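Long-range contacts in CELL WALL surface anchor family protein (Streptococcus pneumoniae, PDB 2X9X), which serves as the repeating backbone subunit (RrgB) of the pneumococcal pilus, a surface fibre linked to cell adhesion: residues Val269-Lys274 with Gln422-Thr427; Asn276-Ala281 with Lys396-Tyr401; Lys339-Gln344 with Gln377-Ile382. The protein carries 1 engineered substitution. All coordinates share one frame; numbering follows the deposited sequence.

Contact 1. Residues Val269-Lys274 with Gln422-Thr427; sequences VKVNDK and QGIEYT
V269 is the bump of this contact, and the loop from I424 to Y426 supplies the hollow that receives it. I424 forms one wall: its CG2 lies 3.7 Å from V269 CB, and the two side chains cross at about a right angle. The longer branch of I424 runs on beside the strand. With CG1 anti to the backbone N (chi1 -173°), CD1 passes V269 CG1 at 4.1 Å and meets V271 CG1 tip to tip at 4.0 Å. One isoleucine therefore spans two alternate valines on the same strand face, while K270 between them turns its side chain the other way. The floor of the hollow is backbone. V269 CG2 rests on E425 O at 3.6 Å and on Y426 O at 3.7 Å; of these carbonyls, E425 O accepts from R277 NH2 and Y426 O from R277 NH1. The Y426 ring adds an oblique touch, its CD1 4.1 Å from V269 CG2. No hydrogen bond joins the two segments, and the fit rests on shape. E425 faces away and spends its carboxylate on the backbone N atoms of G429 and G431. Where I424 enters, G423 and I424 both face A435 in a classic beta bulge, close to strand 436-439, which pairs in parallel with the strand carrying the valines. On the opposite face of strand 260-271 from V269 and V271, K270 NZ is covalently joined to N440 CG, the intramolecular isopeptide bond characteristic of Cna-B-like pilin domains.

Contact 2. Residues Asn276-Ala281 with Lys396-Tyr401; sequences NRLAGA and KQPAGY
L278 sets one methyl squarely on a ring: CD1 stands 3.7 Å above the plane of Y401, over its centre, and only 13° off the ring normal, a clear CH-pi contact. The sister methyl CD2 reaches beyond the ring carbons to Y401 OH at 3.6 Å. CG of L278 stands anti to the carbonyl carbon (chi1 -50°), which sends both methyls toward Y401. P398 meets CD1 from another direction, its CG 3.9 Å from L278 CD1, and the same CG meets A281 CB at 3.8 Å, so the proline is wedged between the two aliphatic side chains. Backbone contacts are slighter, a CA-H...O approach of A281 CA to K396 O among them. A water links the two loops, donating to A279 O (2.8 Å) and accepting from A399 N (3.0 Å). In the next shell, a type II turn from P398 to Y401, closed by Y401 N to P398 O, presents proline and ring together; G400 takes its positive-phi position. S374 OG fixes the opposite loop, donating to L278 O and accepting from A281 N, while L278 also bonds through its backbone to K270. The hydroxyl of Y401 is held by ND2 of N272. Apart from the bridging water, chiefly apolar groups make the contact, and they lie against K270 and N440, the two residues of the isopeptide link.

Contact 3. Residues Lys339-Gln344 with Gln377-Ile382; sequences KVDKAQ and QGRFEI
D341 and Q377 meet because each directs its CG anti to its own carbonyl carbon, D341 with chi1 -74°; the glutamine then extends straight beyond CG and crosses the aspartate at about a right angle. D341 OD2 comes within 2.8 Å of the Q377 atom modelled as OE1, although which end of that amide is oxygen remains doubtful. Carboxylate and amide planes stand 62° apart. The other carboxylate oxygen, D341 OD1, accepts from the backbone N of A376, which ties the helix to the loop just ahead of the strand. R379 brings its guanidinium beneath the Q377 amide, which lies over one face of it, offset toward the rim. D341 and R379 carry opposite charges but form no salt bridge: D341 OD2 is 4.2 Å from R379 NH1 and well out of the guanidinium plane, and any attraction is probably long-range. The partner in a true salt bridge is D375, whose OD2 is engaged by R379 NE, while NH2 bonds to T427 OG1. In the fold, helices 304-325 and 338-354 lie between strands 294-297 and 358-361, the second helix within a region of prealbumin-like fold. Helix 338-354 packs on helix 304-325 through V340 and A343, and its local axis runs 10.7 Å from that of strand 379-382, at only 10° from parallel. Q344, one turn on from D341, bends at chi2 to carry its amide beside R379 O and the start of F380. The F380 ring leads away from the helix to stack on F283, with F268 also against it.

How the contacts relate
All three contacts gather round strand 260-271 and its neighbours on one side of the chain's centre, yet their chemistry follows depth. Contact 1 and contact 2 are partly buried and chiefly apolar, the first resting on aliphatic shape and the second on a methyl over a ring; contact 3 lies at the surface and brings polar side chains together, with no clear hydrogen bond or salt bridge between its segments. Contacts 1 and 3 share a sheet, since strand 379-385 pairs with strand 260-271, and K270 N bonds to G378 O across them. R277, from the segment 276-281, bridges to both other contacts, reaching contact 3 through its bond to Q377 O.

Contact 1. Residues Val269-Lys274 with Gln422-Thr427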
ATOM      1  N   VAL A 269     -15.737 -15.023  15.289  1.00 13.64           N
ATOM      2  CA  VAL A 269     -16.662 -16.120  14.995  1.00 15.75           C
ATOM      3  C   VAL A 269     -17.820 -16.120  15.992  1.00 14.96           C
ATOM      4  O   VAL A 269     -17.609 -16.138  17.207  1.00 15.41           O
ATOM      5  CB  VAL A 269     -15.981 -17.510  15.027  1.00 16.18           C
ATOM      6  CG1 VAL A 269     -17.013 -18.617  14.770  1.00 18.05           C
ATOM      7  CG2 VAL A 269     -14.851 -17.582  14.013  1.00 18.90           C
ATOM      8  N   LYS A 270     -19.037 -16.086  15.466  1.00 13.47           N
ATOM      9  CA  LYS A 270     -20.247 -16.178  16.276  1.00 15.70           C
ATOM     10  C   LYS A 270     -20.636 -17.635  16.513  1.00 14.17           C
ATOM     11  O   LYS A 270     -20.881 -18.381  15.559  1.00 16.08           O
ATOM     12  CB  LYS A 270     -21.397 -15.458  15.576  1.00 15.71           C
ATOM     13  CG  LYS A 270     -22.622 -15.271  16.446  1.00 19.10           C
ATOM     14  CD  LYS A 270     -22.340 -14.250  17.533  1.00 25.68           C
ATOM     15  CE  LYS A 270     -23.475 -14.180  18.525  1.00 27.95           C
ATOM     16  NZ  LYS A 270     -23.601 -15.465  19.264  1.00 30.59           N
ATOM     17  N   VAL A 271     -20.707 -18.035  17.782  1.00 16.38           N
ATOM     18  CA  VAL A 271     -21.098 -19.400  18.144  1.00 16.76           C
ATOM     19  C   VAL A 271     -22.155 -19.416  19.245  1.00 20.54           C
ATOM     20  O   VAL A 271     -22.489 -18.376  19.817  1.00 19.86           O
ATOM     21  CB  VAL A 271     -19.893 -20.220  18.656  1.00 18.47           C
ATOM     22  CG1 VAL A 271     -18.837 -20.371  17.572  1.00 19.71           C
ATOM     23  CG2 VAL A 271     -19.304 -19.570  19.896  1.00 23.64           C
ATOM     24  N   ASN A 272     -22.677 -20.603  19.541  1.00 21.88           N
ATOM     25  CA  ASN A 272     -23.497 -20.788  20.734  1.00 24.02           C
ATOM     26  C   ASN A 272     -22.691 -21.470  21.835  1.00 27.03           C
ATOM     27  O   ASN A 272     -21.471 -21.602  21.722  1.00 24.41           O
ATOM     28  CB  ASN A 272     -24.794 -21.547  20.423  1.00 27.35           C
ATOM     29  CG  ASN A 272     -24.553 -22.975  19.950  1.00 27.54           C
ATOM     30  OD1 ASN A 272     -23.461 -23.525  20.103  1.00 28.53           O
ATOM     31  ND2 ASN A 272     -25.587 -23.584  19.375  1.00 27.46           N
ATOM     32  N   ASP A 273     -23.367 -21.899  22.897  1.00 27.12           N
ATOM     33  CA  ASP A 273     -22.688 -22.480  24.051  1.00 31.49           C
ATOM     34  C   ASP A 273     -22.048 -23.831  23.743  1.00 34.90           C
ATOM     35  O   ASP A 273     -21.256 -24.342  24.534  1.00 37.35           O
ATOM     36  CB  ASP A 273     -23.670 -22.629  25.215  1.00 20.00           C
ATOM     37  N   LYS A 274     -22.397 -24.409  22.598  1.00 30.73           N
ATOM     38  CA  LYS A 274     -21.837 -25.694  22.196  1.00 37.07           C
ATOM     39  C   LYS A 274     -20.841 -25.535  21.050  1.00 34.18           C
ATOM     40  O   LYS A 274     -20.454 -26.511  20.408  1.00 31.24           O
ATOM     41  CB  LYS A 274     -22.950 -26.678  21.822  1.00 45.24           C
ATOM     42  CG  LYS A 274     -23.911 -26.972  22.966  1.00 52.63           C
ATOM     43  CD  LYS A 274     -24.857 -28.112  22.632  1.00 61.70           C
ATOM     44  CE  LYS A 274     -25.794 -27.747  21.495  1.00 67.95           C
ATOM     45  NZ  LYS A 274     -26.764 -28.842  21.208  1.00 69.09           N
ATOM     46  N   GLN A 422      -5.642 -16.910  20.085  1.00 16.63           N
ATOM     47  CA  GLN A 422      -6.862 -16.161  20.367  1.00 16.05           C
ATOM     48  C   GLN A 422      -8.004 -17.109  20.746  1.00 19.24           C
ATOM     49  O   GLN A 422      -7.756 -18.188  21.288  1.00 18.26           O
ATOM     50  CB  GLN A 422      -7.201 -15.228  19.198  1.00 16.14           C
ATOM     51  CG  GLN A 422      -5.948 -14.518  18.662  1.00 16.86           C
ATOM     52  CD  GLN A 422      -6.243 -13.315  17.783  1.00 18.67           C
ATOM     53  OE1 GLN A 422      -5.695 -13.185  16.682  1.00 17.64           O
ATOM     54  NE2 GLN A 422      -7.092 -12.417  18.272  1.00 15.05           N
ATOM     55  N   GLY A 423      -9.245 -16.718  20.478  1.00 17.01           N
ATOM     56  CA  GLY A 423     -10.390 -17.450  20.999  1.00 18.38           C
ATOM     57  C   GLY A 423     -10.830 -18.713  20.275  1.00 18.96           C
ATOM     58  O   GLY A 423     -11.290 -19.670  20.912  1.00 23.70           O
ATOM     59  N   ILE A 424     -10.694 -18.725  18.952  1.00 17.19           N
ATOM     60  CA  ILE A 424     -11.256 -19.789  18.130  1.00 17.98           C
ATOM     61  C   ILE A 424     -10.693 -19.710  16.717  1.00 17.84           C
ATOM     62  O   ILE A 424     -10.218 -18.657  16.301  1.00 17.51           O
ATOM     63  CB  ILE A 424     -12.801 -19.670  18.070  1.00 18.36           C
ATOM     64  CG1 ILE A 424     -13.420 -20.878  17.361  1.00 22.39           C
ATOM     65  CG2 ILE A 424     -13.227 -18.351  17.404  1.00 17.03           C
ATOM     66  CD1 ILE A 424     -14.923 -20.942  17.490  1.00 24.88           C
ATOM     67  N   GLU A 425     -10.737 -20.825  15.990  1.00 18.38           N
ATOM     68  CA  GLU A 425     -10.367 -20.846  14.575  1.00 17.73           C
ATOM     69  C   GLU A 425     -11.370 -20.046  13.747  1.00 18.26           C
ATOM     70  O   GLU A 425     -12.568 -20.314  13.802  1.00 19.22           O
ATOM     71  CB  GLU A 425     -10.340 -22.286  14.049  1.00 22.06           C
ATOM     72  CG  GLU A 425      -9.198 -23.139  14.570  1.00 24.72           C
ATOM     73  CD  GLU A 425      -9.416 -24.624  14.312  1.00 30.56           C
ATOM     74  OE1 GLU A 425     -10.587 -25.060  14.289  1.00 30.99           O
ATOM     75  OE2 GLU A 425      -8.417 -25.354  14.138  1.00 33.02           O
ATOM     76  N   TYR A 426     -10.891 -19.067  12.981  1.00 16.90           N
ATOM     77  CA  TYR A 426     -11.770 -18.352  12.058  1.00 16.61           C
ATOM     78  C   TYR A 426     -12.471 -19.361  11.157  1.00 19.15           C
ATOM     79  O   TYR A 426     -13.695 -19.349  11.013  1.00 18.13           O
ATOM     80  CB  TYR A 426     -10.956 -17.387  11.201  1.00 15.58           C
ATOM     81  CG  TYR A 426     -11.757 -16.329  10.477  1.00 14.14           C
ATOM     82  CD1 TYR A 426     -12.750 -15.604  11.130  1.00 16.19           C
ATOM     83  CD2 TYR A 426     -11.485 -16.018   9.148  1.00 15.41           C
ATOM     84  CE1 TYR A 426     -13.460 -14.606  10.468  1.00 16.62           C
ATOM     85  CE2 TYR A 426     -12.188 -15.030   8.485  1.00 15.18           C
ATOM     86  CZ  TYR A 426     -13.175 -14.328   9.148  1.00 14.31           C
ATOM     87  OH  TYR A 426     -13.870 -13.336   8.486  1.00 16.46           O
ATOM     88  N   THR A 427     -11.682 -20.239  10.548  1.00 20.10           N
ATOM     89  CA  THR A 427     -12.228 -21.309   9.728  1.00 23.99           C
ATOM     90  C   THR A 427     -11.909 -22.642  10.389  1.00 23.98           C
ATOM     91  O   THR A 427     -10.744 -22.967  10.622  1.00 25.25           O
ATOM     92  CB  THR A 427     -11.671 -21.265   8.293  1.00 26.01           C
ATOM     93  OG1 THR A 427     -11.958 -19.986   7.712  1.00 26.27           O
ATOM     94  CG2 THR A 427     -12.304 -22.350   7.438  1.00 28.62           C
TER

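Contact 2. Residues Asn276-Ala281 with Lys396-Tyr401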
ATOM      1  N   ASN A 276     -21.298 -24.336  18.238  1.00 25.88           N
ATOM      2  CA  ASN A 276     -21.933 -24.349  16.927  1.00 29.24           C
ATOM      3  C   ASN A 276     -21.915 -22.948  16.330  1.00 24.51           C
ATOM      4  O   ASN A 276     -22.209 -21.969  17.018  1.00 24.28           O
ATOM      5  CB  ASN A 276     -23.371 -24.850  17.023  1.00 33.88           C
ATOM      6  CG  ASN A 276     -23.463 -26.264  17.559  1.00 44.12           C
ATOM      7  OD1 ASN A 276     -22.503 -27.038  17.486  1.00 45.37           O
ATOM      8  ND2 ASN A 276     -24.623 -26.613  18.103  1.00 46.50           N
ATOM      9  N   ARG A 277     -21.573 -22.855  15.051  1.00 22.81           N
ATOM     10  CA  ARG A 277     -21.435 -21.559  14.386  1.00 24.11           C
ATOM     11  C   ARG A 277     -22.765 -21.018  13.863  1.00 22.13           C
ATOM     12  O   ARG A 277     -23.560 -21.759  13.276  1.00 23.07           O
ATOM     13  CB  ARG A 277     -20.390 -21.650  13.274  1.00 23.14           C
ATOM     14  CG  ARG A 277     -18.985 -21.868  13.812  1.00 21.73           C
ATOM     15  CD  ARG A 277     -18.070 -22.513  12.796  1.00 21.56           C
ATOM     16  NE  ARG A 277     -16.746 -22.761  13.360  1.00 19.99           N
ATOM     17  CZ  ARG A 277     -15.679 -21.998  13.138  1.00 20.82           C
ATOM     18  NH1 ARG A 277     -15.772 -20.933  12.351  1.00 19.69           N
ATOM     19  NH2 ARG A 277     -14.518 -22.307  13.699  1.00 23.70           N
ATOM     20  N   LEU A 278     -22.995 -19.723  14.079  1.00 19.85           N
ATOM     21  CA  LEU A 278     -24.294 -19.109  13.809  1.00 20.96           C
ATOM     22  C   LEU A 278     -24.246 -18.035  12.722  1.00 18.82           C
ATOM     23  O   LEU A 278     -23.419 -17.116  12.778  1.00 19.44           O
ATOM     24  CB  LEU A 278     -24.860 -18.490  15.086  1.00 22.54           C
ATOM     25  CG  LEU A 278     -24.880 -19.381  16.327  1.00 20.66           C
ATOM     26  CD1 LEU A 278     -25.415 -18.613  17.533  1.00 24.70           C
ATOM     27  CD2 LEU A 278     -25.707 -20.632  16.068  1.00 24.21           C
ATOM     28  N   ALA A 279     -25.164 -18.139  11.760  1.00 20.28           N
ATOM     29  CA  ALA A 279     -25.250 -17.192  10.652  1.00 20.04           C
ATOM     30  C   ALA A 279     -26.241 -16.060  10.931  1.00 20.22           C
ATOM     31  O   ALA A 279     -27.251 -16.252  11.603  1.00 23.87           O
ATOM     32  CB  ALA A 279     -25.643 -17.924   9.359  1.00 24.51           C
ATOM     33  N   GLY A 280     -25.941 -14.872  10.417  1.00 17.85           N
ATOM     34  CA  GLY A 280     -26.909 -13.791  10.428  1.00 21.13           C
ATOM     35  C   GLY A 280     -26.913 -12.878  11.639  1.00 21.34           C
ATOM     36  O   GLY A 280     -27.795 -12.029  11.766  1.00 22.33           O
ATOM     37  N   ALA A 281     -25.943 -13.036  12.532  1.00 18.87           N
ATOM     38  CA  ALA A 281     -25.807 -12.099  13.641  1.00 17.18           C
ATOM     39  C   ALA A 281     -25.207 -10.806  13.098  1.00 17.71           C
ATOM     40  O   ALA A 281     -24.313 -10.839  12.246  1.00 18.19           O
ATOM     41  CB  ALA A 281     -24.933 -12.680  14.741  1.00 17.81           C
ATOM     42  N   LYS A 396     -28.364  -7.188  15.913  1.00 20.38           N
ATOM     43  CA  LYS A 396     -29.361  -8.189  15.547  1.00 22.24           C
ATOM     44  C   LYS A 396     -28.891  -9.582  15.943  1.00 19.92           C
ATOM     45  O   LYS A 396     -27.803 -10.009  15.563  1.00 18.82           O
ATOM     46  CB  LYS A 396     -29.678  -8.148  14.051  1.00 25.90           C
ATOM     47  CG  LYS A 396     -30.784  -9.118  13.646  1.00 27.07           C
ATOM     48  CD  LYS A 396     -31.173  -8.965  12.184  1.00 34.55           C
ATOM     49  CE  LYS A 396     -32.345  -9.871  11.837  1.00 42.67           C
ATOM     50  NZ  LYS A 396     -32.824  -9.658  10.441  1.00 48.87           N
ATOM     51  N   GLN A 397     -29.713 -10.292  16.705  1.00 20.84           N
ATOM     52  CA  GLN A 397     -29.344 -11.621  17.162  1.00 22.17           C
ATOM     53  C   GLN A 397     -29.573 -12.654  16.069  1.00 20.26           C
ATOM     54  O   GLN A 397     -30.439 -12.476  15.207  1.00 23.81           O
ATOM     55  CB  GLN A 397     -30.136 -12.003  18.414  1.00 25.09           C
ATOM     56  CG  GLN A 397     -31.627 -12.172  18.186  1.00 32.04           C
ATOM     57  CD  GLN A 397     -32.407 -10.892  18.413  1.00 36.08           C
ATOM     58  OE1 GLN A 397     -31.957  -9.802  18.059  1.00 36.36           O
ATOM     59  NE2 GLN A 397     -33.588 -11.020  19.009  1.00 41.01           N
ATOM     60  N   PRO A 398     -28.800 -13.747  16.106  1.00 22.33           N
ATOM     61  CA  PRO A 398     -29.034 -14.858  15.182  1.00 24.40           C
ATOM     62  C   PRO A 398     -30.373 -15.497  15.523  1.00 29.07           C
ATOM     63  O   PRO A 398     -30.774 -15.473  16.686  1.00 28.10           O
ATOM     64  CB  PRO A 398     -27.900 -15.841  15.497  1.00 25.01           C
ATOM     65  CG  PRO A 398     -27.064 -15.213  16.549  1.00 24.00           C
ATOM     66  CD  PRO A 398     -27.816 -14.075  17.146  1.00 24.53           C
ATOM     67  N   ALA A 399     -31.053 -16.054  14.529  1.00 28.17           N
ATOM     68  CA  ALA A 399     -32.368 -16.649  14.746  1.00 27.52           C
ATOM     69  C   ALA A 399     -32.375 -17.640  15.911  1.00 30.63           C
ATOM     70  O   ALA A 399     -31.590 -18.586  15.936  1.00 31.10           O
ATOM     71  CB  ALA A 399     -32.860 -17.322  13.472  1.00 31.60           C
ATOM     72  N   GLY A 400     -33.264 -17.413  16.873  1.00 33.29           N
ATOM     73  CA  GLY A 400     -33.452 -18.342  17.973  1.00 35.04           C
ATOM     74  C   GLY A 400     -32.681 -18.000  19.233  1.00 35.10           C
ATOM     75  O   GLY A 400     -32.819 -18.675  20.254  1.00 37.63           O
ATOM     76  N   TYR A 401     -31.871 -16.949  19.169  1.00 30.20           N
ATOM     77  CA  TYR A 401     -31.048 -16.559  20.306  1.00 30.37           C
ATOM     78  C   TYR A 401     -31.454 -15.205  20.870  1.00 33.28           C
ATOM     79  O   TYR A 401     -32.104 -14.408  20.197  1.00 34.96           O
ATOM     80  CB  TYR A 401     -29.564 -16.580  19.922  1.00 26.51           C
ATOM     81  CG  TYR A 401     -29.090 -17.973  19.604  1.00 26.50           C
ATOM     82  CD1 TYR A 401     -28.432 -18.739  20.560  1.00 26.96           C
ATOM     83  CD2 TYR A 401     -29.339 -18.543  18.363  1.00 28.86           C
ATOM     84  CE1 TYR A 401     -28.017 -20.029  20.278  1.00 30.56           C
ATOM     85  CE2 TYR A 401     -28.928 -19.831  18.073  1.00 28.10           C
ATOM     86  CZ  TYR A 401     -28.267 -20.569  19.033  1.00 32.29           C
ATOM     87  OH  TYR A 401     -27.860 -21.853  18.744  1.00 32.46           O
TER
HETATM   88  O   HOH W   1     -30.003 -15.537  11.723  1.00 23.78           O

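Contact 3. Residues Lys339-Gln344 with Gln377-Ile382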
ATOM      1  N   LYS A 339     -24.903 -20.838   0.155  1.00 34.73           N
ATOM      2  CA  LYS A 339     -25.496 -19.627  -0.389  1.00 36.50           C
ATOM      3  C   LYS A 339     -25.260 -18.467   0.570  1.00 35.18           C
ATOM      4  O   LYS A 339     -25.012 -17.339   0.144  1.00 33.48           O
ATOM      5  CB  LYS A 339     -26.993 -19.818  -0.640  1.00 20.00           C
ATOM      6  N   VAL A 340     -25.334 -18.749   1.868  1.00 31.30           N
ATOM      7  CA  VAL A 340     -25.090 -17.719   2.869  1.00 29.92           C
ATOM      8  C   VAL A 340     -23.646 -17.227   2.810  1.00 27.58           C
ATOM      9  O   VAL A 340     -23.392 -16.020   2.820  1.00 24.93           O
ATOM     10  CB  VAL A 340     -25.396 -18.215   4.293  1.00 31.98           C
ATOM     11  CG1 VAL A 340     -25.015 -17.148   5.316  1.00 29.68           C
ATOM     12  CG2 VAL A 340     -26.864 -18.589   4.421  1.00 35.50           C
ATOM     13  N   ASP A 341     -22.702 -18.162   2.754  1.00 29.60           N
ATOM     14  CA  ASP A 341     -21.286 -17.803   2.729  1.00 26.94           C
ATOM     15  C   ASP A 341     -20.940 -16.910   1.535  1.00 25.85           C
ATOM     16  O   ASP A 341     -20.221 -15.922   1.681  1.00 24.30           O
ATOM     17  CB  ASP A 341     -20.403 -19.051   2.727  1.00 30.40           C
ATOM     18  CG  ASP A 341     -20.362 -19.743   4.080  1.00 33.28           C
ATOM     19  OD1 ASP A 341     -20.856 -19.163   5.069  1.00 30.42           O
ATOM     20  OD2 ASP A 341     -19.825 -20.869   4.149  1.00 36.29           O
ATOM     21  N   LYS A 342     -21.449 -17.268   0.357  1.00 26.19           N
ATOM     22  CA  LYS A 342     -21.203 -16.495  -0.857  1.00 26.82           C
ATOM     23  C   LYS A 342     -21.805 -15.096  -0.758  1.00 23.02           C
ATOM     24  O   LYS A 342     -21.152 -14.097  -1.076  1.00 22.98           O
ATOM     25  CB  LYS A 342     -21.782 -17.217  -2.076  1.00 30.68           C
ATOM     26  CG  LYS A 342     -21.033 -18.477  -2.469  1.00 34.23           C
ATOM     27  CD  LYS A 342     -19.852 -18.164  -3.376  1.00 42.88           C
ATOM     28  CE  LYS A 342     -19.292 -19.431  -4.004  1.00 47.90           C
ATOM     29  NZ  LYS A 342     -20.317 -20.151  -4.816  1.00 54.63           N
ATOM     30  N   ALA A 343     -23.060 -15.031  -0.328  1.00 22.96           N
ATOM     31  CA  ALA A 343     -23.756 -13.759  -0.201  1.00 20.30           C
ATOM     32  C   ALA A 343     -23.075 -12.871   0.838  1.00 17.77           C
ATOM     33  O   ALA A 343     -22.973 -11.647   0.665  1.00 16.05           O
ATOM     34  CB  ALA A 343     -25.215 -13.988   0.164  1.00 19.74           C
ATOM     35  N   GLN A 344     -22.597 -13.485   1.918  1.00 17.08           N
ATOM     36  CA  GLN A 344     -21.918 -12.726   2.960  1.00 16.77           C
ATOM     37  C   GLN A 344     -20.578 -12.201   2.449  1.00 15.60           C
ATOM     38  O   GLN A 344     -20.194 -11.066   2.748  1.00 14.66           O
ATOM     39  CB  GLN A 344     -21.735 -13.572   4.228  1.00 17.46           C
ATOM     40  CG  GLN A 344     -21.283 -12.779   5.451  1.00 17.84           C
ATOM     41  CD  GLN A 344     -19.782 -12.825   5.667  1.00 18.87           C
ATOM     42  OE1 GLN A 344     -19.284 -12.504   6.752  1.00 19.92           O
ATOM     43  NE2 GLN A 344     -19.052 -13.228   4.641  1.00 17.45           N
ATOM     44  N   GLN A 377     -20.502 -20.010   8.745  1.00 23.36           N
ATOM     45  CA  GLN A 377     -19.440 -20.510   9.607  1.00 20.78           C
ATOM     46  C   GLN A 377     -19.216 -19.546  10.768  1.00 17.46           C
ATOM     47  O   GLN A 377     -18.198 -19.617  11.461  1.00 17.73           O
ATOM     48  CB  GLN A 377     -18.154 -20.701   8.810  1.00 26.92           C
ATOM     49  CG  GLN A 377     -18.333 -21.616   7.602  1.00 34.92           C
ATOM     50  CD  GLN A 377     -17.167 -21.555   6.636  1.00 47.94           C
ATOM     51  OE1 GLN A 377     -17.358 -21.422   5.425  1.00 56.05           O
ATOM     52  NE2 GLN A 377     -15.953 -21.644   7.164  1.00 48.99           N
ATOM     53  N   GLY A 378     -20.176 -18.643  10.967  1.00 16.57           N
ATOM     54  CA  GLY A 378     -20.145 -17.689  12.066  1.00 16.38           C
ATOM     55  C   GLY A 378     -19.167 -16.542  11.875  1.00 14.46           C
ATOM     56  O   GLY A 378     -19.000 -15.702  12.770  1.00 16.17           O
ATOM     57  N   ARG A 379     -18.534 -16.484  10.706  1.00 15.81           N
ATOM     58  CA  ARG A 379     -17.415 -15.567  10.494  1.00 14.80           C
ATOM     59  C   ARG A 379     -17.824 -14.137  10.161  1.00 15.52           C
ATOM     60  O   ARG A 379     -18.759 -13.897   9.393  1.00 14.10           O
ATOM     61  CB  ARG A 379     -16.494 -16.083   9.383  1.00 13.83           C
ATOM     62  CG  ARG A 379     -15.885 -17.450   9.655  1.00 18.02           C
ATOM     63  CD  ARG A 379     -15.067 -17.926   8.468  1.00 18.06           C
ATOM     64  NE  ARG A 379     -15.883 -18.062   7.263  1.00 21.10           N
ATOM     65  CZ  ARG A 379     -15.513 -18.746   6.187  1.00 30.71           C
ATOM     66  NH1 ARG A 379     -16.320 -18.820   5.138  1.00 36.21           N
ATOM     67  NH2 ARG A 379     -14.337 -19.358   6.163  1.00 35.34           N
ATOM     68  N   PHE A 380     -17.096 -13.191  10.740  1.00 14.08           N
ATOM     69  CA  PHE A 380     -17.132 -11.810  10.284  1.00 12.95           C
ATOM     70  C   PHE A 380     -15.824 -11.119  10.651  1.00 12.93           C
ATOM     71  O   PHE A 380     -15.083 -11.598  11.511  1.00 12.24           O
ATOM     72  CB  PHE A 380     -18.370 -11.053  10.798  1.00 13.32           C
ATOM     73  CG  PHE A 380     -18.514 -11.034  12.294  1.00 15.00           C
ATOM     74  CD1 PHE A 380     -19.007 -12.136  12.970  1.00 17.27           C
ATOM     75  CD2 PHE A 380     -18.200  -9.894  13.017  1.00 12.73           C
ATOM     76  CE1 PHE A 380     -19.156 -12.116  14.347  1.00 14.68           C
ATOM     77  CE2 PHE A 380     -18.346  -9.864  14.397  1.00 13.25           C
ATOM     78  CZ  PHE A 380     -18.829 -10.981  15.062  1.00 14.43           C
ATOM     79  N   GLU A 381     -15.514 -10.016   9.977  1.00 11.70           N
ATOM     80  CA  GLU A 381     -14.223  -9.375  10.191  1.00 10.96           C
ATOM     81  C   GLU A 381     -14.241  -7.893   9.846  1.00 11.94           C
ATOM     82  O   GLU A 381     -15.148  -7.409   9.160  1.00 12.86           O
ATOM     83  CB  GLU A 381     -13.129 -10.089   9.385  1.00 12.49           C
ATOM     84  CG  GLU A 381     -13.278  -9.952   7.874  1.00 14.93           C
ATOM     85  CD  GLU A 381     -12.153 -10.636   7.118  1.00 20.50           C
ATOM     86  OE1 GLU A 381     -12.128 -11.884   7.074  1.00 19.44           O
ATOM     87  OE2 GLU A 381     -11.293  -9.923   6.562  1.00 19.21           O
ATOM     88  N   ILE A 382     -13.225  -7.183  10.326  1.00 12.04           N
ATOM     89  CA  ILE A 382     -13.052  -5.762  10.041  1.00 12.06           C
ATOM     90  C   ILE A 382     -11.593  -5.493   9.664  1.00 11.24           C
ATOM     91  O   ILE A 382     -10.667  -6.027  10.291  1.00 11.70           O
ATOM     92  CB  ILE A 382     -13.480  -4.881  11.247  1.00 11.45           C
ATOM     93  CG1 ILE A 382     -13.395  -3.387  10.896  1.00 12.54           C
ATOM     94  CG2 ILE A 382     -12.647  -5.200  12.490  1.00 14.70           C
ATOM     95  CD1 ILE A 382     -14.444  -2.929   9.903  1.00 14.64           C
TER